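Local coordinates for secreted effector protein sseI (Salmonella enterica subsp. enterica serovar Typhimurium, PDB 4G29) that is a secreted virulence effector whose catalytic domain belongs to the papain-like cysteine protease superfamily and probably acts as a cysteine hydrolase, at residues L45-P48 and V49-M53. Residues are numbered along the deposited sequence; the frame is centred on the assembly and turned at random.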
loop_
_atom_site.group_PDB
_atom_site.type_symbol
_atom_site.label_atom_id
_atom_site.label_comp_id
_atom_site.label_asym_id
_atom_site.label_seq_id
_atom_site.Cartn_x
_atom_site.Cartn_y
_atom_site.Cartn_z
ATOM N N LEU A 45 -2.278 -10.912 1.729
ATOM C CA LEU A 45 -0.968 -10.743 2.332
ATOM C C LEU A 45 -1.039 -9.910 3.612
ATOM O O LEU A 45 -0.045 -9.907 4.367
ATOM C CB LEU A 45 0.033 -10.145 1.351
ATOM C CG LEU A 45 0.548 -11.070 0.275
ATOM C CD1 LEU A 45 1.154 -10.290 -0.920
ATOM C CD2 LEU A 45 1.543 -12.106 0.794
HETATM N N MSE A 46 -2.145 -9.226 3.906
HETATM C CA MSE A 46 -2.174 -8.355 5.088
HETATM C C MSE A 46 -1.874 -9.120 6.381
HETATM O O MSE A 46 -0.994 -8.735 7.165
HETATM C CB MSE A 46 -3.499 -7.585 5.224
HETATM C CG MSE A 46 -3.586 -6.417 4.217
HETATM SE SE MSE A 46 -5.109 -5.223 4.680
HETATM C CE MSE A 46 -6.457 -6.368 3.813
ATOM N N THR A 47 -2.628 -10.197 6.617
ATOM C CA THR A 47 -2.512 -10.935 7.865
ATOM C C THR A 47 -1.113 -11.540 7.996
ATOM O O THR A 47 -0.434 -11.355 9.039
ATOM C CB THR A 47 -3.651 -11.921 8.016
ATOM O OG1 THR A 47 -4.856 -11.169 8.215
ATOM C CG2 THR A 47 -3.397 -12.905 9.163
ATOM N N PRO A 48 -0.622 -12.246 6.942
ATOM C CA PRO A 48 0.685 -12.827 7.107
ATOM C C PRO A 48 1.816 -11.828 7.330
ATOM O O PRO A 48 2.690 -12.031 8.185
ATOM C CB PRO A 48 0.917 -13.586 5.804
ATOM C CG PRO A 48 -0.380 -13.609 5.090
ATOM C CD PRO A 48 -1.364 -12.788 5.783
ATOM N N VAL A 49 1.788 -10.731 6.592
ATOM C CA VAL A 49 2.763 -9.654 6.780
ATOM C C VAL A 49 2.666 -9.031 8.163
ATOM O O VAL A 49 3.744 -8.767 8.795
ATOM C CB VAL A 49 2.692 -8.598 5.639
ATOM C CG1 VAL A 49 3.531 -7.329 5.943
ATOM C CG2 VAL A 49 3.150 -9.243 4.346
ATOM N N SER A 50 1.459 -8.756 8.645
ATOM C CA SER A 50 1.283 -8.281 10.037
ATOM C C SER A 50 1.868 -9.267 11.054
ATOM O O SER A 50 2.582 -8.863 11.996
ATOM C CB SER A 50 -0.209 -8.071 10.323
ATOM O OG SER A 50 -0.396 -7.712 11.682
ATOM N N ASN A 51 1.549 -10.567 10.911
ATOM C CA ASN A 51 2.124 -11.562 11.829
ATOM C C ASN A 51 3.653 -11.499 11.825
ATOM O O ASN A 51 4.286 -11.595 12.868
ATOM C CB ASN A 51 1.670 -12.964 11.427
ATOM C CG ASN A 51 0.194 -13.210 11.694
ATOM O OD1 ASN A 51 -0.497 -12.385 12.326
ATOM N ND2 ASN A 51 -0.313 -14.336 11.199
ATOM N N PHE A 52 4.219 -11.401 10.630
ATOM C CA PHE A 52 5.662 -11.312 10.448
ATOM C C PHE A 52 6.246 -10.105 11.193
ATOM O O PHE A 52 7.218 -10.216 11.945
ATOM C CB PHE A 52 6.034 -11.259 8.969
ATOM C CG PHE A 52 7.511 -11.204 8.739
ATOM C CD1 PHE A 52 8.270 -12.354 8.763
ATOM C CD2 PHE A 52 8.160 -9.981 8.566
ATOM C CE1 PHE A 52 9.650 -12.276 8.574
ATOM C CE2 PHE A 52 9.537 -9.910 8.421
ATOM C CZ PHE A 52 10.264 -11.052 8.401
HETATM N N MSE A 53 5.669 -8.945 10.937
HETATM C CA MSE A 53 6.127 -7.714 11.553
HETATM C C MSE A 53 6.044 -7.759 13.078
HETATM O O MSE A 53 6.999 -7.343 13.784
HETATM C CB MSE A 53 5.320 -6.530 10.967
HETATM C CG MSE A 53 5.562 -6.294 9.467
HETATM SE SE MSE A 53 4.444 -4.844 8.888
HETATM C CE MSE A 53 5.217 -3.459 9.897
#
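Val-49 donates its N-H to the carbonyl of Leu-45 one turn back (N to O 3.0 Å), the first of four successive i to i+4 bonds that bind 45-48 to 49-53 within helix 42-55. The N-H groups of Ser-50, Asn-51 and Phe-52 donate likewise to the carbonyl oxygens of Met-46, Thr-47 and Pro-48. The Asn-51 N to Thr-47 O bond is the shortest and straightest, at 2.8 Å and 171° at the hydrogen. Pro-48 has no N-H to give to the preceding turn, yet Pro-48 O accepts normally from Phe-52 N at 3.0 Å. In papain-like folds the nucleophile typically starts such a helix, consistent with Cys-42 and a probable Cys-42, His-80, Asp-95 triad, which Leu-45 lies near without touching.

Apolar contact runs along the buried side. Val-49 CG2 sits beside its own backbone N, where it leans over Leu-45 O (3.3 Å) and loosely meets Leu-45 CB at 4.4 Å. The branched apolar groups of both suit packing against Val-96, and Val-49 continues onto Phe-94 and Val-83.

On the exposed side, Thr-47 and Asn-51 lie alongside each other, pointing the same way, CG2 of Thr-47 in van der Waals approach 4.0 Å from ND2 of Asn-51. The Asn-51 amide also lies close to Thr-47 O (CG to O 3.3 Å) without bonding it. Polar residues suit this solvent-facing side. Ser-50 is buried, and its hydroxyl is hydrogen-bonded to Tyr-63 OH.

The chemistry thus implies a mostly apolar inner face with one satisfied hydroxyl, Thr-47 and Asn-51 giving the outer side its polar part.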